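Local coordinates for protein CalS13 (Micromonospora echinospora, PDB 4ZAS) that binds dTDP-4-keto-6-deoxyglucose and probably acts as a pyridoxal phosphate-dependent sugar aminotransferase, at residues A[149-154]-A[179-184]; A[293-298]-A[385-390]; A[326-331]-A[380-385]. One frame throughout, in Å; residues are numbered along the deposited sequence.

Contact 1 (A[149-154]-A[179-184]); sequences AKISPA and RATAGY
Tyr184 reaches across to Ile151, Ser152 and Pro153 with its ring held between two stretches of backbone. Pro153 CA stands over one face, 4.2 Å from the ring centroid and 25° off the normal, a CH-pi contact. The opposite face lies against Thr181 CA and Ala180 O, both displaced toward the rim. The phenol end reaches the proline ring, where Tyr184 OH comes within 3.2 Å of Pro153 CD; the tertiary amide nitrogen of Pro153 has no hydrogen to offer. Beside the phenol, a chi1 of -76° sets Ile151 CG1 next to the backbone N and leaves CG2 anti to it, pointing into the angle made by three partners. Ile151 CG2 is 3.7 Å from Ala180 CB, equally close to Thr181 CG2, and 4.0 Å from Tyr184 CE2. Thr181, just past helix 170-180, bonds its hydroxyl back to Val177 O and leaves the methyl for this contact. In the facing segment, Ser152 OG accepts from Ala154 N at 3.2 Å, closing an ST turn. Helices 144-150 and 170-180 thus end side by side, each leading into one of the adjacent parallel strands 155-161 and 189-193, a pairing typical of the beta-alpha-beta crossovers in the large domain of fold-type I aminotransferases.

Contact 2 (A[293-298]-A[385-390]); sequences RRHREN and GWWLTE
A type I beta turn, Gly385 to Leu388, sets Gly385 and Trp386 against His295 and Arg294 of the long helix 275-305, and an aromatic cluster forms where they meet. Gly385 CA sits almost centrally over one face of the His295 imidazole, 3.4 Å from its centroid and 14° off the normal, a CH-pi contact. Gly385 lies between this ring and that of Trp387, whose CZ3 occupies the place a side chain would need. The indole of Trp386 runs alongside the imidazole and meets it rim to rim: Trp386 CD1 lies in the imidazole plane, 3.4 Å from His295 NE2, with the two planes turned by 49°. The imidazole's rotation is fixed from its far nitrogen, because ND1 bonds to Phe325 O. Trp387 brings its own rim over the Trp386 face, CE3 standing 3.6 Å above that plane, while its NE1 bonds to Pro31 O.

Two polar side chains of the helix reach toward the turn backbone. Arg294 bends at chi3 so that NH1 bonds to Trp386 O; at 2.5 Å and 131° the bond is short and bent, and its exact geometry is doubtful. NE of the same guanidinium is paired with Glu290. Asn298 ND2 lies 2.8 Å from Gly385 O and bonds to Val384 O, and its OD1 takes Arg393 NH1. After the turn, Thr389 N-caps helix 390-401 through Asp392 N. The turn therefore carries the chain from strand 379-382 to that helix across the flank of helix 275-305, with Trp386 on Leu291 and Leu388 on Tyr302.

Contact 3 (A[326-331]-A[380-385]); sequences WMYPLK and VHIPVG
Tyr328 and Ile382 project together from one face of an antiparallel ladder, and the bump of Tyr328 CB fills the hollow between Ile382 and Val384. Tyr328 CB lies 3.8 Å from Ile382 CG1 and 3.6 Å from Val384 CB. The Tyr328 ring, its CG anti to the backbone N (chi1 -170°), then runs beside Ile382, while Val384 crosses it at about a right angle and lays CG1 on the peptide, 3.5 Å from Met327 C. Further along, Leu330 CD2 meets the edge of the tyrosine ring in its plane, and Leu330 CB rests 4.0 Å from Val380 CG1. Ile400 and Val396 of helix 390-401 close over Leu330 and Ile382, and Tyr302 meets the Tyr328 ring edge-to-face. On the other face Pro329 pairs with His381, and Met327 bends at chi3 to lay CE over the imidazole.

Four backbone bonds join Tyr328 to Ile382 and Leu330 to Val380, the Ile382 N to Tyr328 O bond measuring 2.9 Å. Where the strands part, a water takes over, accepting from Val384 N at 2.8 Å and donating to Trp326 O at 3.1 Å.

On the face of Tyr328, Leu330, Val380 and Ile382 the side-chain contacts are apolar, and the polar ends of Tyr328 and His381 find partners outside the two segments: Tyr328 OH in Asp303, and His381 in Ser350 O at ND1 and Trp163 NE1 at NE2. An imidazole placed between a carbonyl and an indole N-H is consistent with a neutral ring whose proton sits on ND1.

How the contacts relate
Contacts 2 and 3 are two parts of one continuous patch, their centres about 12 Å apart, and Gly385 belongs to both. Strand pairing in contact 3 delivers the chain to the turn of contact 2, and the two also touch directly, with His295 CE1 packed 3.4 Å from Trp326 O. Contact 3 reaches the bound dTDP-4-keto-6-deoxyglucose through the side chain of Trp326, about 4 Å away, whereas that of Trp387 in contact 2 stays about 8 Å off. Contact 1 is remote, its centre about 42 Å from that of contact 2 and 35 Å from that of contact 3; it closes a surface corner beside the large sheet, away from the ligand pocket.

Contact 1 (A[149-154]-A[179-184])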
ATOM      1  N   ALA A 149      32.501 -10.299  -1.089  1.00 56.75           N
ATOM      2  CA  ALA A 149      32.985 -11.010   0.093  1.00 55.28           C
ATOM      3  C   ALA A 149      31.825 -11.537   0.969  1.00 55.58           C
ATOM      4  O   ALA A 149      31.971 -12.518   1.696  1.00 54.33           O
ATOM      5  CB  ALA A 149      33.940 -10.107   0.906  1.00 41.97           C
ATOM      6  N   LYS A 150      30.684 -10.861   0.934  1.00 54.02           N
ATOM      7  CA  LYS A 150      29.605 -11.179   1.861  1.00 48.86           C
ATOM      8  C   LYS A 150      28.544 -12.101   1.260  1.00 57.33           C
ATOM      9  O   LYS A 150      27.651 -12.569   1.966  1.00 67.31           O
ATOM     10  CB  LYS A 150      28.964  -9.876   2.360  1.00 47.25           C
ATOM     11  CG  LYS A 150      29.901  -9.078   3.255  1.00 44.92           C
ATOM     12  CD  LYS A 150      29.296  -7.776   3.727  1.00 42.19           C
ATOM     13  CE  LYS A 150      30.193  -7.126   4.761  1.00 39.06           C
ATOM     14  NZ  LYS A 150      29.756  -5.750   5.011  1.00 42.06           N
ATOM     15  N   ILE A 151      28.647 -12.385  -0.034  1.00 56.08           N
ATOM     16  CA  ILE A 151      27.683 -13.285  -0.657  1.00 51.51           C
ATOM     17  C   ILE A 151      27.905 -14.666  -0.094  1.00 51.70           C
ATOM     18  O   ILE A 151      29.031 -15.115   0.084  1.00 55.37           O
ATOM     19  CB  ILE A 151      27.770 -13.271  -2.177  1.00 50.12           C
ATOM     20  CG1 ILE A 151      27.118 -12.000  -2.710  1.00 46.95           C
ATOM     21  CG2 ILE A 151      27.021 -14.454  -2.752  1.00 49.22           C
ATOM     22  CD1 ILE A 151      27.133 -11.911  -4.207  1.00 54.23           C
ATOM     23  N   SER A 152      26.800 -15.298   0.248  1.00 57.14           N
ATOM     24  CA  SER A 152      26.786 -16.530   1.010  1.00 58.54           C
ATOM     25  C   SER A 152      25.679 -17.430   0.452  1.00 57.08           C
ATOM     26  O   SER A 152      24.809 -16.954  -0.284  1.00 51.87           O
ATOM     27  CB  SER A 152      26.568 -16.189   2.491  1.00 59.65           C
ATOM     28  OG  SER A 152      26.174 -17.302   3.258  1.00 64.97           O
ATOM     29  N   PRO A 153      25.718 -18.735   0.765  1.00 54.51           N
ATOM     30  CA  PRO A 153      24.576 -19.605   0.452  1.00 49.99           C
ATOM     31  C   PRO A 153      23.270 -19.100   1.076  1.00 54.82           C
ATOM     32  O   PRO A 153      22.193 -19.495   0.626  1.00 57.65           O
ATOM     33  CB  PRO A 153      24.976 -20.949   1.068  1.00 46.16           C
ATOM     34  CG  PRO A 153      26.454 -20.936   1.055  1.00 52.91           C
ATOM     35  CD  PRO A 153      26.877 -19.501   1.257  1.00 54.77           C
ATOM     36  N   ALA A 154      23.380 -18.241   2.089  1.00 47.07           N
ATOM     37  CA  ALA A 154      22.233 -17.677   2.790  1.00 44.83           C
ATOM     38  C   ALA A 154      21.631 -16.459   2.101  1.00 48.10           C
ATOM     39  O   ALA A 154      20.554 -16.001   2.473  1.00 51.30           O
ATOM     40  CB  ALA A 154      22.631 -17.317   4.212  1.00 45.22           C
ATOM     41  N   ARG A 179      30.305 -14.756 -10.151  1.00 50.70           N
ATOM     42  CA  ARG A 179      31.505 -15.413  -9.613  1.00 52.19           C
ATOM     43  C   ARG A 179      31.267 -15.962  -8.194  1.00 50.99           C
ATOM     44  O   ARG A 179      31.645 -17.089  -7.891  1.00 54.16           O
ATOM     45  CB  ARG A 179      32.706 -14.457  -9.658  1.00 57.10           C
ATOM     46  CG  ARG A 179      34.013 -15.024  -9.113  1.00 71.32           C
ATOM     47  CD  ARG A 179      35.132 -13.983  -9.157  1.00 82.29           C
ATOM     48  NE  ARG A 179      36.465 -14.543  -8.921  1.00 95.49           N
ATOM     49  CZ  ARG A 179      37.258 -15.039  -9.865  1.00105.32           C
ATOM     50  NH1 ARG A 179      36.841 -15.082 -11.123  1.00106.24           N
ATOM     51  NH2 ARG A 179      38.457 -15.515  -9.546  1.00109.13           N
ATOM     52  N   ALA A 180      30.632 -15.170  -7.337  1.00 51.38           N
ATOM     53  CA  ALA A 180      30.385 -15.567  -5.946  1.00 49.22           C
ATOM     54  C   ALA A 180      29.442 -16.773  -5.818  1.00 53.54           C
ATOM     55  O   ALA A 180      29.551 -17.561  -4.877  1.00 56.23           O
ATOM     56  CB  ALA A 180      29.821 -14.381  -5.153  1.00 39.39           C
ATOM     57  N   THR A 181      28.491 -16.895  -6.737  1.00 53.22           N
ATOM     58  CA  THR A 181      27.453 -17.911  -6.617  1.00 51.45           C
ATOM     59  C   THR A 181      27.593 -19.045  -7.642  1.00 58.49           C
ATOM     60  O   THR A 181      26.611 -19.664  -8.029  1.00 60.18           O
ATOM     61  CB  THR A 181      26.062 -17.264  -6.765  1.00 47.55           C
ATOM     62  OG1 THR A 181      25.872 -16.822  -8.118  1.00 49.40           O
ATOM     63  CG2 THR A 181      25.947 -16.071  -5.849  1.00 35.93           C
ATOM     64  N   ALA A 182      28.823 -19.368  -8.012  1.00 67.81           N
ATOM     65  CA  ALA A 182      29.082 -20.359  -9.053  1.00 68.40           C
ATOM     66  C   ALA A 182      28.441 -21.723  -8.777  1.00 76.93           C
ATOM     67  O   ALA A 182      27.716 -22.239  -9.624  1.00 91.14           O
ATOM     68  CB  ALA A 182      30.560 -20.516  -9.252  1.00 59.68           C
ATOM     69  N   GLY A 183      28.691 -22.310  -7.613  1.00 69.75           N
ATOM     70  CA  GLY A 183      28.143 -23.630  -7.331  1.00 71.01           C
ATOM     71  C   GLY A 183      26.731 -23.682  -6.758  1.00 73.30           C
ATOM     72  O   GLY A 183      26.108 -24.740  -6.709  1.00 71.62           O
ATOM     73  N   TYR A 184      26.220 -22.519  -6.373  1.00 74.03           N
ATOM     74  CA  TYR A 184      25.077 -22.395  -5.469  1.00 74.56           C
ATOM     75  C   TYR A 184      23.741 -23.078  -5.811  1.00 82.59           C
ATOM     76  O   TYR A 184      22.846 -23.118  -4.966  1.00 91.48           O
ATOM     77  CB  TYR A 184      24.792 -20.904  -5.265  1.00 66.01           C
ATOM     78  CG  TYR A 184      25.697 -20.220  -4.269  1.00 64.80           C
ATOM     79  CD1 TYR A 184      26.843 -20.844  -3.784  1.00 60.63           C
ATOM     80  CD2 TYR A 184      25.387 -18.952  -3.792  1.00 62.61           C
ATOM     81  CE1 TYR A 184      27.652 -20.214  -2.862  1.00 60.22           C
ATOM     82  CE2 TYR A 184      26.190 -18.318  -2.876  1.00 59.19           C
ATOM     83  CZ  TYR A 184      27.314 -18.950  -2.414  1.00 58.49           C
ATOM     84  OH  TYR A 184      28.097 -18.301  -1.497  1.00 57.94           O
TER

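Contact 2 (A[293-298]-A[385-390])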
ATOM      1  N   ARG A 293      15.906  16.850 -18.767  1.00 45.37           N
ATOM      2  CA  ARG A 293      16.952  17.562 -19.496  1.00 41.90           C
ATOM      3  C   ARG A 293      17.455  18.741 -18.661  1.00 50.06           C
ATOM      4  O   ARG A 293      18.652  19.029 -18.638  1.00 55.06           O
ATOM      5  CB  ARG A 293      16.438  18.053 -20.849  1.00 40.73           C
ATOM      6  CG  ARG A 293      17.508  18.574 -21.776  1.00 44.57           C
ATOM      7  CD  ARG A 293      16.929  19.493 -22.857  1.00 50.38           C
ATOM      8  NE  ARG A 293      16.305  20.673 -22.269  1.00 55.73           N
ATOM      9  CZ  ARG A 293      16.985  21.743 -21.860  1.00 56.37           C
ATOM     10  NH1 ARG A 293      18.309  21.781 -21.981  1.00 49.46           N
ATOM     11  NH2 ARG A 293      16.348  22.775 -21.323  1.00 59.74           N
ATOM     12  N   ARG A 294      16.543  19.407 -17.953  1.00 52.14           N
ATOM     13  CA  ARG A 294      16.935  20.540 -17.123  1.00 49.49           C
ATOM     14  C   ARG A 294      17.746  20.085 -15.895  1.00 51.01           C
ATOM     15  O   ARG A 294      18.722  20.742 -15.528  1.00 49.65           O
ATOM     16  CB  ARG A 294      15.712  21.347 -16.685  1.00 44.58           C
ATOM     17  CG  ARG A 294      15.142  22.267 -17.766  1.00 47.71           C
ATOM     18  CD  ARG A 294      14.169  23.273 -17.152  1.00 54.83           C
ATOM     19  NE  ARG A 294      12.838  23.176 -17.743  1.00 67.23           N
ATOM     20  CZ  ARG A 294      11.717  23.523 -17.116  1.00 79.48           C
ATOM     21  NH1 ARG A 294      11.770  24.005 -15.879  1.00 77.39           N
ATOM     22  NH2 ARG A 294      10.541  23.387 -17.725  1.00 86.55           N
ATOM     23  N   HIS A 295      17.354  18.965 -15.272  1.00 42.87           N
ATOM     24  CA  HIS A 295      18.137  18.382 -14.179  1.00 38.92           C
ATOM     25  C   HIS A 295      19.603  18.184 -14.644  1.00 46.77           C
ATOM     26  O   HIS A 295      20.552  18.599 -13.967  1.00 55.71           O
ATOM     27  CB  HIS A 295      17.548  17.032 -13.723  1.00 36.03           C
ATOM     28  CG  HIS A 295      16.493  17.117 -12.651  1.00 39.37           C
ATOM     29  ND1 HIS A 295      16.699  16.656 -11.366  1.00 39.96           N
ATOM     30  CD2 HIS A 295      15.205  17.550 -12.690  1.00 36.59           C
ATOM     31  CE1 HIS A 295      15.593  16.818 -10.655  1.00 34.00           C
ATOM     32  NE2 HIS A 295      14.674  17.365 -11.433  1.00 33.65           N
ATOM     33  N   ARG A 296      19.787  17.550 -15.801  1.00 38.69           N
ATOM     34  CA  ARG A 296      21.126  17.215 -16.266  1.00 43.68           C
ATOM     35  C   ARG A 296      21.933  18.430 -16.636  1.00 52.32           C
ATOM     36  O   ARG A 296      23.145  18.464 -16.410  1.00 57.45           O
ATOM     37  CB  ARG A 296      21.065  16.248 -17.450  1.00 42.61           C
ATOM     38  CG  ARG A 296      20.715  14.846 -17.040  1.00 46.68           C
ATOM     39  CD  ARG A 296      20.434  13.959 -18.216  1.00 51.13           C
ATOM     40  NE  ARG A 296      20.346  12.568 -17.788  1.00 55.84           N
ATOM     41  CZ  ARG A 296      19.703  11.617 -18.460  1.00 53.12           C
ATOM     42  NH1 ARG A 296      19.062  11.902 -19.589  1.00 56.44           N
ATOM     43  NH2 ARG A 296      19.686  10.382 -17.989  1.00 44.72           N
ATOM     44  N   GLU A 297      21.262  19.414 -17.225  1.00 52.32           N
ATOM     45  CA  GLU A 297      21.918  20.652 -17.632  1.00 47.74           C
ATOM     46  C   GLU A 297      22.424  21.401 -16.400  1.00 46.11           C
ATOM     47  O   GLU A 297      23.540  21.925 -16.398  1.00 46.26           O
ATOM     48  CB  GLU A 297      20.963  21.511 -18.453  1.00 47.50           C
ATOM     49  CG  GLU A 297      21.386  22.946 -18.578  1.00 63.60           C
ATOM     50  CD  GLU A 297      20.415  23.756 -19.401  1.00 78.18           C
ATOM     51  OE1 GLU A 297      19.278  23.281 -19.624  1.00 83.67           O
ATOM     52  OE2 GLU A 297      20.792  24.869 -19.820  1.00 83.49           O
ATOM     53  N   ASN A 298      21.609  21.433 -15.350  1.00 49.75           N
ATOM     54  CA  ASN A 298      22.001  22.065 -14.103  1.00 51.02           C
ATOM     55  C   ASN A 298      23.149  21.288 -13.459  1.00 49.77           C
ATOM     56  O   ASN A 298      24.071  21.893 -12.917  1.00 48.64           O
ATOM     57  CB  ASN A 298      20.814  22.164 -13.128  1.00 55.86           C
ATOM     58  CG  ASN A 298      19.693  23.062 -13.647  1.00 56.22           C
ATOM     59  OD1 ASN A 298      19.924  23.931 -14.484  1.00 56.21           O
ATOM     60  ND2 ASN A 298      18.475  22.872 -13.125  1.00 48.79           N
ATOM     61  N   GLY A 385      17.231  20.446  -9.513  1.00 39.15           N
ATOM     62  CA  GLY A 385      16.071  20.165 -10.358  1.00 36.16           C
ATOM     63  C   GLY A 385      15.609  21.186 -11.398  1.00 45.79           C
ATOM     64  O   GLY A 385      16.208  22.255 -11.554  1.00 52.15           O
ATOM     65  N   TRP A 386      14.530  20.841 -12.105  1.00 49.64           N
ATOM     66  CA  TRP A 386      13.997  21.601 -13.248  1.00 43.27           C
ATOM     67  C   TRP A 386      13.422  22.983 -12.903  1.00 44.21           C
ATOM     68  O   TRP A 386      13.141  23.779 -13.799  1.00 51.91           O
ATOM     69  CB  TRP A 386      12.914  20.772 -13.970  1.00 44.73           C
ATOM     70  CG  TRP A 386      11.866  20.220 -13.031  1.00 53.43           C
ATOM     71  CD1 TRP A 386      11.824  18.960 -12.497  1.00 50.39           C
ATOM     72  CD2 TRP A 386      10.738  20.926 -12.484  1.00 50.34           C
ATOM     73  NE1 TRP A 386      10.734  18.837 -11.663  1.00 47.93           N
ATOM     74  CE2 TRP A 386      10.050  20.023 -11.638  1.00 46.45           C
ATOM     75  CE3 TRP A 386      10.241  22.229 -12.631  1.00 43.35           C
ATOM     76  CZ2 TRP A 386       8.893  20.382 -10.938  1.00 43.90           C
ATOM     77  CZ3 TRP A 386       9.089  22.584 -11.936  1.00 40.89           C
ATOM     78  CH2 TRP A 386       8.425  21.656 -11.104  1.00 43.04           C
ATOM     79  N   TRP A 387      13.213  23.254 -11.619  1.00 46.66           N
ATOM     80  CA  TRP A 387      12.613  24.524 -11.180  1.00 48.37           C
ATOM     81  C   TRP A 387      13.648  25.624 -10.981  1.00 51.44           C
ATOM     82  O   TRP A 387      13.297  26.781 -10.724  1.00 53.59           O
ATOM     83  CB  TRP A 387      11.854  24.328  -9.874  1.00 43.37           C
ATOM     84  CG  TRP A 387      12.732  23.727  -8.817  1.00 43.60           C
ATOM     85  CD1 TRP A 387      13.475  24.402  -7.891  1.00 37.77           C
ATOM     86  CD2 TRP A 387      12.979  22.328  -8.593  1.00 35.30           C
ATOM     87  NE1 TRP A 387      14.154  23.511  -7.092  1.00 39.74           N
ATOM     88  CE2 TRP A 387      13.872  22.231  -7.506  1.00 39.39           C
ATOM     89  CE3 TRP A 387      12.527  21.149  -9.201  1.00 42.33           C
ATOM     90  CZ2 TRP A 387      14.326  20.994  -7.007  1.00 37.25           C
ATOM     91  CZ3 TRP A 387      12.970  19.913  -8.695  1.00 35.97           C
ATOM     92  CH2 TRP A 387      13.860  19.852  -7.607  1.00 32.54           C
ATOM     93  N   LEU A 388      14.924  25.264 -11.073  1.00 47.67           N
ATOM     94  CA  LEU A 388      15.980  26.255 -10.913  1.00 55.32           C
ATOM     95  C   LEU A 388      16.064  27.204 -12.108  1.00 58.15           C
ATOM     96  O   LEU A 388      16.272  26.777 -13.242  1.00 57.19           O
ATOM     97  CB  LEU A 388      17.335  25.580 -10.715  1.00 59.33           C
ATOM     98  CG  LEU A 388      17.615  24.802  -9.438  1.00 62.38           C
ATOM     99  CD1 LEU A 388      19.102  24.482  -9.356  1.00 63.46           C
ATOM    100  CD2 LEU A 388      17.196  25.621  -8.256  1.00 60.25           C
ATOM    101  N   THR A 389      15.951  28.500 -11.846  1.00 61.31           N
ATOM    102  CA  THR A 389      16.219  29.482 -12.883  1.00 57.20           C
ATOM    103  C   THR A 389      17.713  29.628 -13.028  1.00 59.68           C
ATOM    104  O   THR A 389      18.478  29.218 -12.149  1.00 61.30           O
ATOM    105  CB  THR A 389      15.653  30.848 -12.552  1.00 51.40           C
ATOM    106  OG1 THR A 389      16.399  31.399 -11.456  1.00 54.09           O
ATOM    107  CG2 THR A 389      14.176  30.751 -12.199  1.00 47.13           C
ATOM    108  N   GLU A 390      18.129  30.228 -14.130  1.00 59.10           N
ATOM    109  CA  GLU A 390      19.547  30.461 -14.355  1.00 62.67           C
ATOM    110  C   GLU A 390      20.124  31.291 -13.202  1.00 58.10           C
ATOM    111  O   GLU A 390      21.211  31.005 -12.717  1.00 57.67           O
ATOM    112  CB  GLU A 390      19.775  31.124 -15.707  1.00 64.58           C
ATOM    113  CG  GLU A 390      21.188  30.949 -16.222  1.00 79.19           C
ATOM    114  CD  GLU A 390      21.375  31.503 -17.623  1.00 85.24           C
ATOM    115  OE1 GLU A 390      20.992  30.806 -18.593  1.00 85.47           O
ATOM    116  OE2 GLU A 390      21.888  32.638 -17.747  1.00 85.14           O
TER

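Contact 3 (A[326-331]-A[380-385])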
ATOM      1  N   TRP A 326      18.686  13.511  -9.557  1.00 43.83           N
ATOM      2  CA  TRP A 326      17.458  13.897  -8.861  1.00 41.38           C
ATOM      3  C   TRP A 326      17.740  15.004  -7.852  1.00 45.68           C
ATOM      4  O   TRP A 326      16.923  15.914  -7.646  1.00 45.70           O
ATOM      5  CB  TRP A 326      16.840  12.693  -8.151  1.00 34.17           C
ATOM      6  CG  TRP A 326      15.510  12.987  -7.549  1.00 39.90           C
ATOM      7  CD1 TRP A 326      14.432  13.550  -8.177  1.00 41.25           C
ATOM      8  CD2 TRP A 326      15.102  12.732  -6.202  1.00 38.10           C
ATOM      9  NE1 TRP A 326      13.379  13.648  -7.304  1.00 43.44           N
ATOM     10  CE2 TRP A 326      13.763  13.152  -6.084  1.00 40.88           C
ATOM     11  CE3 TRP A 326      15.732  12.180  -5.089  1.00 40.06           C
ATOM     12  CZ2 TRP A 326      13.051  13.047  -4.894  1.00 39.82           C
ATOM     13  CZ3 TRP A 326      15.014  12.071  -3.900  1.00 43.01           C
ATOM     14  CH2 TRP A 326      13.696  12.504  -3.816  1.00 41.95           C
ATOM     15  N   MET A 327      18.877  14.851  -7.175  1.00 45.26           N
ATOM     16  CA  MET A 327      19.479  15.891  -6.361  1.00 45.41           C
ATOM     17  C   MET A 327      20.958  15.911  -6.721  1.00 44.60           C
ATOM     18  O   MET A 327      21.436  14.993  -7.358  1.00 43.36           O
ATOM     19  CB  MET A 327      19.257  15.620  -4.870  1.00 40.51           C
ATOM     20  CG  MET A 327      17.809  15.747  -4.454  1.00 42.30           C
ATOM     21  SD  MET A 327      17.490  15.349  -2.723  1.00 48.91           S
ATOM     22  CE  MET A 327      17.884  13.623  -2.708  1.00 55.94           C
ATOM     23  N   TYR A 328      21.683  16.957  -6.350  1.00 47.20           N
ATOM     24  CA  TYR A 328      23.115  17.001  -6.629  1.00 43.12           C
ATOM     25  C   TYR A 328      23.909  16.754  -5.336  1.00 45.59           C
ATOM     26  O   TYR A 328      23.737  17.486  -4.355  1.00 43.48           O
ATOM     27  CB  TYR A 328      23.508  18.343  -7.254  1.00 47.77           C
ATOM     28  CG  TYR A 328      24.920  18.369  -7.786  1.00 42.11           C
ATOM     29  CD1 TYR A 328      25.982  18.690  -6.964  1.00 43.06           C
ATOM     30  CD2 TYR A 328      25.187  18.046  -9.104  1.00 39.08           C
ATOM     31  CE1 TYR A 328      27.271  18.702  -7.438  1.00 46.99           C
ATOM     32  CE2 TYR A 328      26.473  18.047  -9.590  1.00 50.27           C
ATOM     33  CZ  TYR A 328      27.516  18.379  -8.759  1.00 52.34           C
ATOM     34  OH  TYR A 328      28.802  18.397  -9.257  1.00 50.30           O
ATOM     35  N   PRO A 329      24.760  15.713  -5.329  1.00 42.43           N
ATOM     36  CA  PRO A 329      25.579  15.291  -4.187  1.00 38.30           C
ATOM     37  C   PRO A 329      26.909  16.051  -4.061  1.00 50.00           C
ATOM     38  O   PRO A 329      27.527  16.375  -5.081  1.00 54.52           O
ATOM     39  CB  PRO A 329      25.854  13.820  -4.490  1.00 37.83           C
ATOM     40  CG  PRO A 329      25.911  13.772  -5.950  1.00 41.41           C
ATOM     41  CD  PRO A 329      24.913  14.786  -6.461  1.00 46.44           C
ATOM     42  N   LEU A 330      27.316  16.340  -2.822  1.00 45.43           N
ATOM     43  CA  LEU A 330      28.644  16.838  -2.504  1.00 44.50           C
ATOM     44  C   LEU A 330      29.134  16.151  -1.229  1.00 50.08           C
ATOM     45  O   LEU A 330      28.326  15.737  -0.401  1.00 44.62           O
ATOM     46  CB  LEU A 330      28.644  18.352  -2.292  1.00 47.17           C
ATOM     47  CG  LEU A 330      28.397  19.259  -3.490  1.00 49.22           C
ATOM     48  CD1 LEU A 330      28.467  20.724  -3.048  1.00 45.27           C
ATOM     49  CD2 LEU A 330      29.383  18.947  -4.614  1.00 53.85           C
ATOM     50  N   LYS A 331      30.444  16.010  -1.067  1.00 52.25           N
ATOM     51  CA  LYS A 331      30.967  15.646   0.245  1.00 50.99           C
ATOM     52  C   LYS A 331      31.766  16.826   0.797  1.00 53.02           C
ATOM     53  O   LYS A 331      32.774  17.225   0.211  1.00 64.19           O
ATOM     54  CB  LYS A 331      31.806  14.377   0.171  1.00 47.59           C
ATOM     55  CG  LYS A 331      31.011  13.180  -0.297  1.00 41.51           C
ATOM     56  CD  LYS A 331      31.905  12.008  -0.575  1.00 45.13           C
ATOM     57  CE  LYS A 331      32.677  12.220  -1.875  1.00 50.43           C
ATOM     58  NZ  LYS A 331      33.714  11.169  -2.091  1.00 54.94           N
ATOM     59  N   VAL A 380      25.963  15.594   1.454  1.00 41.99           N
ATOM     60  CA  VAL A 380      24.956  16.625   1.539  1.00 41.93           C
ATOM     61  C   VAL A 380      24.355  16.790   0.154  1.00 54.42           C
ATOM     62  O   VAL A 380      25.003  16.475  -0.834  1.00 61.64           O
ATOM     63  CB  VAL A 380      25.546  17.939   2.081  1.00 46.17           C
ATOM     64  CG1 VAL A 380      26.436  18.628   1.029  1.00 47.84           C
ATOM     65  CG2 VAL A 380      24.445  18.844   2.497  1.00 45.96           C
ATOM     66  N   HIS A 381      23.111  17.249   0.070  1.00 56.37           N
ATOM     67  CA  HIS A 381      22.463  17.388  -1.227  1.00 52.05           C
ATOM     68  C   HIS A 381      21.961  18.804  -1.453  1.00 52.09           C
ATOM     69  O   HIS A 381      21.385  19.419  -0.551  1.00 63.81           O
ATOM     70  CB  HIS A 381      21.311  16.392  -1.344  1.00 32.71           C
ATOM     71  CG  HIS A 381      21.743  14.966  -1.194  1.00 43.64           C
ATOM     72  ND1 HIS A 381      21.884  14.358   0.034  1.00 44.24           N
ATOM     73  CD2 HIS A 381      22.099  14.039  -2.115  1.00 40.71           C
ATOM     74  CE1 HIS A 381      22.290  13.111  -0.137  1.00 41.44           C
ATOM     75  NE2 HIS A 381      22.429  12.892  -1.433  1.00 42.44           N
ATOM     76  N   ILE A 382      22.144  19.301  -2.670  1.00 35.01           N
ATOM     77  CA  ILE A 382      21.796  20.673  -2.992  1.00 43.08           C
ATOM     78  C   ILE A 382      20.839  20.634  -4.190  1.00 48.66           C
ATOM     79  O   ILE A 382      20.894  19.711  -5.004  1.00 49.12           O
ATOM     80  CB  ILE A 382      23.048  21.521  -3.273  1.00 37.38           C
ATOM     81  CG1 ILE A 382      23.697  21.085  -4.585  1.00 42.76           C
ATOM     82  CG2 ILE A 382      24.028  21.425  -2.117  1.00 38.33           C
ATOM     83  CD1 ILE A 382      24.819  21.953  -5.011  1.00 44.03           C
ATOM     84  N   PRO A 383      19.954  21.637  -4.298  1.00 45.72           N
ATOM     85  CA  PRO A 383      18.946  21.700  -5.357  1.00 40.47           C
ATOM     86  C   PRO A 383      19.568  21.697  -6.727  1.00 44.78           C
ATOM     87  O   PRO A 383      20.513  22.446  -6.935  1.00 57.47           O
ATOM     88  CB  PRO A 383      18.248  23.032  -5.098  1.00 35.63           C
ATOM     89  CG  PRO A 383      18.488  23.311  -3.667  1.00 43.12           C
ATOM     90  CD  PRO A 383      19.858  22.788  -3.392  1.00 41.47           C
ATOM     91  N   VAL A 384      19.045  20.883  -7.639  1.00 45.29           N
ATOM     92  CA  VAL A 384      19.592  20.766  -8.985  1.00 44.29           C
ATOM     93  C   VAL A 384      18.465  20.613 -10.004  1.00 45.45           C
ATOM     94  O   VAL A 384      18.711  20.675 -11.210  1.00 50.54           O
ATOM     95  CB  VAL A 384      20.590  19.573  -9.069  1.00 41.18           C
ATOM     96  CG1 VAL A 384      19.843  18.256  -9.084  1.00 37.44           C
ATOM     97  CG2 VAL A 384      21.539  19.703 -10.281  1.00 40.51           C
ATOM     98  N   GLY A 385      17.231  20.446  -9.513  1.00 39.15           N
ATOM     99  CA  GLY A 385      16.071  20.165 -10.358  1.00 36.16           C
ATOM    100  C   GLY A 385      15.609  21.186 -11.398  1.00 45.79           C
ATOM    101  O   GLY A 385      16.208  22.255 -11.554  1.00 52.15           O
TER
HETATM  102  O   HOH W   1      17.164  18.908  -6.815  1.00 53.45           O